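PDB 5JM6: aminopeptidase-like protein, which probably acts as a zinc-dependent aminopeptidase of the M18 family, assembled as a dodecamer and linked to the Cvt pathway of selective autophagy. Local coordinates for residues H408-V420 with M490-F502. Residues are numbered along the deposited sequence; the frame is centred on the assembly and turned at random.
Sequences HSPRLNVGVALCV and MTGSLDPGLGVKF
Asn413 lays its side-chain amide over the type I beta turn Gly492-Asp495, which leads from strand 489-492 into the C-terminal helix 495-514 of this M18-family aminopeptidase. Asn413 OD1 accepts a hydrogen bond from Leu494 N at 2.8 Å, the donor lying above the carbonyl plane, while the same oxygen rests 3.2 Å from Gly492 CA. With CG anti to the carbonyl carbon (chi1 -71°), the amide reaches the turn although Asn413 CB does not point at it; ND2 makes a weak hydrogen bond to Glu298 O. Asp495, the last residue of the turn, answers with its carboxylate. Asp495 OD2 takes Asn413 N at 3.2 Å, nearly straight (165°) but from above the carboxylate plane, and Gly492 N on its anti lone pair, so one oxygen ties the loop to the turn. An alanine in place of Asp495 would probably leave both backbone N-H groups without this acceptor and the loop at Asn413 less firmly held. The side chains of Leu412 and Asp495 cross at about a right angle, and Leu412 CD1 lies 3.7 Å from Gly492 N; Ile231 of a second subunit packs on Leu412 and Asn413. Nearby is Thr491, whose side chain is about 10 Å from that of the zinc ligand Asp306. Farther along, Leu498 CD1 lies 3.5 Å from Val414 N. Val416 closes the contact where its CG2 meets Phe502 CB at 3.7 Å.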
ATOM      1  N   HIS A 408       4.326 -19.371 -35.488  1.00 42.93           N
ATOM      2  CA  HIS A 408       2.995 -19.856 -35.131  1.00 42.75           C
ATOM      3  C   HIS A 408       1.840 -18.833 -35.180  1.00 43.31           C
ATOM      4  O   HIS A 408       0.840 -19.007 -34.486  1.00 44.65           O
ATOM      5  CB  HIS A 408       3.104 -20.566 -33.791  1.00 43.29           C
ATOM      6  CG  HIS A 408       4.178 -21.610 -33.789  1.00 45.21           C
ATOM      7  ND1 HIS A 408       5.513 -21.294 -33.653  1.00 45.74           N
ATOM      8  CD2 HIS A 408       4.128 -22.951 -33.979  1.00 45.31           C
ATOM      9  CE1 HIS A 408       6.236 -22.398 -33.721  1.00 42.00           C
ATOM     10  NE2 HIS A 408       5.420 -23.418 -33.918  1.00 41.80           N
ATOM     11  N   SER A 409       2.029 -17.712 -35.872  1.00 37.13           N
ATOM     12  CA  SER A 409       1.024 -16.642 -35.901  1.00 39.45           C
ATOM     13  C   SER A 409       0.509 -16.373 -37.319  1.00 39.22           C
ATOM     14  O   SER A 409       1.139 -15.645 -38.086  1.00 45.52           O
ATOM     15  CB  SER A 409       1.596 -15.358 -35.302  1.00 43.67           C
ATOM     16  OG  SER A 409       1.953 -15.547 -33.944  1.00 46.92           O
ATOM     17  N   PRO A 410      -0.633 -16.987 -37.675  1.00 39.35           N
ATOM     18  CA  PRO A 410      -1.124 -17.058 -39.057  1.00 39.52           C
ATOM     19  C   PRO A 410      -1.543 -15.723 -39.667  1.00 38.93           C
ATOM     20  O   PRO A 410      -1.971 -14.804 -38.967  1.00 36.24           O
ATOM     21  CB  PRO A 410      -2.345 -17.987 -38.950  1.00 40.03           C
ATOM     22  CG  PRO A 410      -2.256 -18.619 -37.592  1.00 38.93           C
ATOM     23  CD  PRO A 410      -1.579 -17.608 -36.735  1.00 43.35           C
ATOM     24  N   ARG A 411      -1.428 -15.638 -40.983  1.00 35.95           N
ATOM     25  CA  ARG A 411      -1.772 -14.451 -41.747  1.00 37.49           C
ATOM     26  C   ARG A 411      -3.154 -14.528 -42.366  1.00 36.49           C
ATOM     27  O   ARG A 411      -3.762 -15.585 -42.415  1.00 45.75           O
ATOM     28  CB  ARG A 411      -0.751 -14.255 -42.859  1.00 37.44           C
ATOM     29  CG  ARG A 411       0.682 -14.423 -42.410  1.00 43.40           C
ATOM     30  CD  ARG A 411       1.230 -13.144 -41.817  1.00 41.54           C
ATOM     31  NE  ARG A 411       2.185 -12.501 -42.705  1.00 44.58           N
ATOM     32  CZ  ARG A 411       3.490 -12.465 -42.481  1.00 50.44           C
ATOM     33  NH1 ARG A 411       3.985 -13.023 -41.393  1.00 52.67           N
ATOM     34  NH2 ARG A 411       4.298 -11.861 -43.334  1.00 53.24           N
ATOM     35  N   LEU A 412      -3.652 -13.393 -42.834  1.00 32.21           N
ATOM     36  CA  LEU A 412      -4.942 -13.347 -43.505  1.00 36.33           C
ATOM     37  C   LEU A 412      -4.755 -13.633 -44.988  1.00 36.49           C
ATOM     38  O   LEU A 412      -3.708 -13.319 -45.556  1.00 35.09           O
ATOM     39  CB  LEU A 412      -5.626 -11.995 -43.310  1.00 28.51           C
ATOM     40  CG  LEU A 412      -6.034 -11.609 -41.891  1.00 30.00           C
ATOM     41  CD1 LEU A 412      -6.802 -10.299 -41.916  1.00 29.91           C
ATOM     42  CD2 LEU A 412      -6.861 -12.714 -41.252  1.00 28.93           C
ATOM     43  N   ASN A 413      -5.758 -14.269 -45.587  1.00 35.46           N
ATOM     44  CA  ASN A 413      -5.764 -14.589 -47.015  1.00 35.22           C
ATOM     45  C   ASN A 413      -4.609 -15.498 -47.421  1.00 32.75           C
ATOM     46  O   ASN A 413      -3.948 -15.276 -48.435  1.00 32.04           O
ATOM     47  CB  ASN A 413      -5.749 -13.307 -47.852  1.00 32.52           C
ATOM     48  CG  ASN A 413      -7.066 -12.559 -47.791  1.00 40.19           C
ATOM     49  OD1 ASN A 413      -8.097 -13.126 -47.425  1.00 35.20           O
ATOM     50  ND2 ASN A 413      -7.043 -11.283 -48.156  1.00 41.81           N
ATOM     51  N   VAL A 414      -4.390 -16.535 -46.625  1.00 37.74           N
ATOM     52  CA  VAL A 414      -3.342 -17.511 -46.888  1.00 33.51           C
ATOM     53  C   VAL A 414      -3.951 -18.905 -46.882  1.00 35.05           C
ATOM     54  O   VAL A 414      -3.869 -19.642 -47.865  1.00 30.08           O
ATOM     55  CB  VAL A 414      -2.202 -17.412 -45.859  1.00 32.67           C
ATOM     56  CG1 VAL A 414      -1.316 -18.639 -45.917  1.00 30.22           C
ATOM     57  CG2 VAL A 414      -1.384 -16.156 -46.107  1.00 38.20           C
ATOM     58  N   GLY A 415      -4.540 -19.273 -45.755  1.00 34.63           N
ATOM     59  CA  GLY A 415      -5.177 -20.564 -45.640  1.00 37.60           C
ATOM     60  C   GLY A 415      -5.478 -20.886 -44.198  1.00 36.51           C
ATOM     61  O   GLY A 415      -5.288 -20.063 -43.303  1.00 36.94           O
ATOM     62  N   VAL A 416      -5.942 -22.105 -43.979  1.00 35.54           N
ATOM     63  CA  VAL A 416      -6.366 -22.526 -42.663  1.00 33.85           C
ATOM     64  C   VAL A 416      -5.173 -22.824 -41.753  1.00 37.30           C
ATOM     65  O   VAL A 416      -4.123 -23.278 -42.211  1.00 36.36           O
ATOM     66  CB  VAL A 416      -7.273 -23.749 -42.773  1.00 26.96           C
ATOM     67  CG1 VAL A 416      -7.953 -23.978 -41.486  1.00 36.47           C
ATOM     68  CG2 VAL A 416      -8.319 -23.512 -43.845  1.00 32.13           C
ATOM     69  N   ALA A 417      -5.340 -22.547 -40.464  1.00 31.33           N
ATOM     70  CA  ALA A 417      -4.298 -22.800 -39.480  1.00 34.09           C
ATOM     71  C   ALA A 417      -4.566 -24.089 -38.718  1.00 36.61           C
ATOM     72  O   ALA A 417      -5.685 -24.334 -38.268  1.00 40.13           O
ATOM     73  CB  ALA A 417      -4.189 -21.631 -38.511  1.00 35.68           C
ATOM     74  N   LEU A 418      -3.535 -24.916 -38.581  1.00 38.95           N
ATOM     75  CA  LEU A 418      -3.617 -26.071 -37.702  1.00 37.53           C
ATOM     76  C   LEU A 418      -3.233 -25.609 -36.304  1.00 39.18           C
ATOM     77  O   LEU A 418      -2.109 -25.162 -36.071  1.00 38.28           O
ATOM     78  CB  LEU A 418      -2.710 -27.210 -38.178  1.00 35.99           C
ATOM     79  CG  LEU A 418      -3.197 -28.127 -39.308  1.00 33.54           C
ATOM     80  CD1 LEU A 418      -3.702 -27.352 -40.514  1.00 35.52           C
ATOM     81  CD2 LEU A 418      -2.090 -29.075 -39.729  1.00 39.12           C
ATOM     82  N   CYS A 419      -4.183 -25.711 -35.382  1.00 42.40           N
ATOM     83  CA  CYS A 419      -4.000 -25.214 -34.028  1.00 43.29           C
ATOM     84  C   CYS A 419      -3.376 -26.297 -33.157  1.00 42.93           C
ATOM     85  O   CYS A 419      -3.895 -27.409 -33.071  1.00 41.78           O
ATOM     86  CB  CYS A 419      -5.342 -24.756 -33.450  1.00 48.03           C
ATOM     87  SG  CYS A 419      -5.242 -23.464 -32.195  1.00 68.90           S
ATOM     88  N   VAL A 420      -2.250 -25.971 -32.527  1.00 48.65           N
ATOM     89  CA  VAL A 420      -1.519 -26.919 -31.690  1.00 46.79           C
ATOM     90  C   VAL A 420      -1.331 -26.350 -30.286  1.00 53.59           C
ATOM     91  O   VAL A 420      -1.171 -25.141 -30.119  1.00 56.84           O
ATOM     92  CB  VAL A 420      -0.134 -27.258 -32.296  1.00 43.46           C
ATOM     93  CG1 VAL A 420       0.550 -28.368 -31.505  1.00 47.54           C
ATOM     94  CG2 VAL A 420      -0.269 -27.654 -33.757  1.00 42.96           C
ATOM     95  N   MET A 490     -12.862  -9.149 -37.798  1.00 32.52           N
ATOM     96  CA  MET A 490     -12.371  -9.094 -39.173  1.00 33.13           C
ATOM     97  C   MET A 490     -11.538 -10.318 -39.554  1.00 35.88           C
ATOM     98  O   MET A 490     -10.789 -10.852 -38.737  1.00 39.82           O
ATOM     99  CB  MET A 490     -11.540  -7.825 -39.386  1.00 30.26           C
ATOM    100  CG  MET A 490     -10.359  -7.695 -38.434  1.00 36.08           C
ATOM    101  SD  MET A 490      -9.336  -6.239 -38.725  1.00 42.58           S
ATOM    102  CE  MET A 490      -8.453  -6.718 -40.204  1.00 40.94           C
ATOM    103  N   THR A 491     -11.695 -10.766 -40.797  1.00 30.07           N
ATOM    104  CA  THR A 491     -10.748 -11.685 -41.424  1.00 33.31           C
ATOM    105  C   THR A 491     -10.473 -11.192 -42.836  1.00 33.39           C
ATOM    106  O   THR A 491     -11.003 -10.161 -43.254  1.00 37.02           O
ATOM    107  CB  THR A 491     -11.258 -13.146 -41.491  1.00 33.41           C
ATOM    108  OG1 THR A 491     -12.327 -13.249 -42.440  1.00 34.52           O
ATOM    109  CG2 THR A 491     -11.735 -13.622 -40.136  1.00 39.28           C
ATOM    110  N   GLY A 492      -9.647 -11.926 -43.569  1.00 29.04           N
ATOM    111  CA  GLY A 492      -9.396 -11.610 -44.961  1.00 32.95           C
ATOM    112  C   GLY A 492     -10.591 -11.964 -45.826  1.00 32.18           C
ATOM    113  O   GLY A 492     -11.360 -12.867 -45.495  1.00 35.89           O
ATOM    114  N   SER A 493     -10.742 -11.257 -46.938  1.00 28.72           N
ATOM    115  CA  SER A 493     -11.882 -11.467 -47.823  1.00 30.63           C
ATOM    116  C   SER A 493     -11.843 -12.829 -48.509  1.00 40.85           C
ATOM    117  O   SER A 493     -12.874 -13.334 -48.952  1.00 44.20           O
ATOM    118  CB  SER A 493     -11.949 -10.359 -48.873  1.00 30.55           C
ATOM    119  OG  SER A 493     -10.778 -10.353 -49.668  1.00 35.29           O
ATOM    120  N   LEU A 494     -10.657 -13.420 -48.603  1.00 35.74           N
ATOM    121  CA  LEU A 494     -10.519 -14.731 -49.231  1.00 33.92           C
ATOM    122  C   LEU A 494     -10.587 -15.871 -48.231  1.00 38.17           C
ATOM    123  O   LEU A 494     -10.578 -17.039 -48.614  1.00 36.18           O
ATOM    124  CB  LEU A 494      -9.202 -14.821 -49.994  1.00 37.90           C
ATOM    125  CG  LEU A 494      -9.004 -13.795 -51.102  1.00 33.39           C
ATOM    126  CD1 LEU A 494      -7.610 -13.944 -51.674  1.00 22.40           C
ATOM    127  CD2 LEU A 494     -10.063 -13.975 -52.176  1.00 40.16           C
ATOM    128  N   ASP A 495     -10.644 -15.538 -46.949  1.00 37.67           N
ATOM    129  CA  ASP A 495     -10.594 -16.561 -45.916  1.00 43.12           C
ATOM    130  C   ASP A 495     -11.804 -17.510 -45.883  1.00 39.24           C
ATOM    131  O   ASP A 495     -11.627 -18.696 -45.605  1.00 38.18           O
ATOM    132  CB  ASP A 495     -10.372 -15.908 -44.553  1.00 37.65           C
ATOM    133  CG  ASP A 495      -8.893 -15.744 -44.234  1.00 47.78           C
ATOM    134  OD1 ASP A 495      -8.166 -16.760 -44.275  1.00 51.91           O
ATOM    135  OD2 ASP A 495      -8.450 -14.605 -43.974  1.00 45.78           O
ATOM    136  N   PRO A 496     -13.031 -17.011 -46.144  1.00 39.26           N
ATOM    137  CA  PRO A 496     -14.096 -18.016 -46.255  1.00 37.15           C
ATOM    138  C   PRO A 496     -13.846 -19.015 -47.382  1.00 39.81           C
ATOM    139  O   PRO A 496     -13.919 -20.218 -47.144  1.00 31.79           O
ATOM    140  CB  PRO A 496     -15.343 -17.175 -46.541  1.00 35.90           C
ATOM    141  CG  PRO A 496     -15.043 -15.853 -45.937  1.00 37.32           C
ATOM    142  CD  PRO A 496     -13.572 -15.640 -46.156  1.00 38.13           C
ATOM    143  N   GLY A 497     -13.509 -18.519 -48.570  1.00 40.44           N
ATOM    144  CA  GLY A 497     -13.259 -19.371 -49.719  1.00 36.51           C
ATOM    145  C   GLY A 497     -12.124 -20.349 -49.489  1.00 37.46           C
ATOM    146  O   GLY A 497     -12.254 -21.540 -49.773  1.00 38.74           O
ATOM    147  N   LEU A 498     -11.010 -19.846 -48.966  1.00 36.94           N
ATOM    148  CA  LEU A 498      -9.874 -20.701 -48.645  1.00 29.71           C
ATOM    149  C   LEU A 498     -10.283 -21.764 -47.628  1.00 30.24           C
ATOM    150  O   LEU A 498      -9.750 -22.873 -47.630  1.00 30.67           O
ATOM    151  CB  LEU A 498      -8.702 -19.870 -48.117  1.00 33.34           C
ATOM    152  CG  LEU A 498      -8.002 -18.957 -49.130  1.00 35.94           C
ATOM    153  CD1 LEU A 498      -7.041 -18.010 -48.429  1.00 32.12           C
ATOM    154  CD2 LEU A 498      -7.272 -19.776 -50.186  1.00 29.96           C
ATOM    155  N   GLY A 499     -11.243 -21.423 -46.774  1.00 30.95           N
ATOM    156  CA  GLY A 499     -11.788 -22.369 -45.819  1.00 31.29           C
ATOM    157  C   GLY A 499     -12.533 -23.519 -46.475  1.00 36.27           C
ATOM    158  O   GLY A 499     -12.220 -24.683 -46.221  1.00 33.81           O
ATOM    159  N   VAL A 500     -13.447 -23.186 -47.372  1.00 34.89           N
ATOM    160  CA  VAL A 500     -14.246 -24.152 -48.091  1.00 32.52           C
ATOM    161  C   VAL A 500     -13.340 -25.053 -48.889  1.00 34.10           C
ATOM    162  O   VAL A 500     -13.552 -26.254 -48.978  1.00 32.80           O
ATOM    163  CB  VAL A 500     -15.128 -23.427 -49.120  1.00 35.06           C
ATOM    164  CG1 VAL A 500     -15.894 -24.407 -49.986  1.00 40.81           C
ATOM    165  CG2 VAL A 500     -16.059 -22.443 -48.445  1.00 30.21           C
ATOM    166  N   LYS A 501     -12.326 -24.450 -49.478  1.00 30.70           N
ATOM    167  CA  LYS A 501     -11.372 -25.171 -50.311  1.00 31.80           C
ATOM    168  C   LYS A 501     -10.656 -26.259 -49.512  1.00 34.12           C
ATOM    169  O   LYS A 501     -10.529 -27.392 -49.974  1.00 34.85           O
ATOM    170  CB  LYS A 501     -10.356 -24.208 -50.921  1.00 32.35           C
ATOM    171  CG  LYS A 501      -9.465 -24.845 -51.967  1.00 33.75           C
ATOM    172  CD  LYS A 501      -8.367 -23.893 -52.387  1.00 34.37           C
ATOM    173  CE  LYS A 501      -7.575 -24.452 -53.551  1.00 41.65           C
ATOM    174  NZ  LYS A 501      -6.472 -23.537 -53.948  1.00 50.59           N
ATOM    175  N   PHE A 502     -10.206 -25.921 -48.307  1.00 33.10           N
ATOM    176  CA  PHE A 502      -9.516 -26.899 -47.474  1.00 30.01           C
ATOM    177  C   PHE A 502     -10.446 -27.996 -46.967  1.00 32.69           C
ATOM    178  O   PHE A 502     -10.102 -29.177 -47.021  1.00 40.52           O
ATOM    179  CB  PHE A 502      -8.838 -26.233 -46.280  1.00 31.41           C
ATOM    180  CG  PHE A 502      -8.378 -27.213 -45.244  1.00 33.23           C
ATOM    181  CD1 PHE A 502      -7.283 -28.027 -45.486  1.00 32.55           C
ATOM    182  CD2 PHE A 502      -9.054 -27.346 -44.043  1.00 32.00           C
ATOM    183  CE1 PHE A 502      -6.863 -28.944 -44.545  1.00 36.95           C
ATOM    184  CE2 PHE A 502      -8.639 -28.260 -43.097  1.00 35.34           C
ATOM    185  CZ  PHE A 502      -7.541 -29.061 -43.348  1.00 40.07           C
TER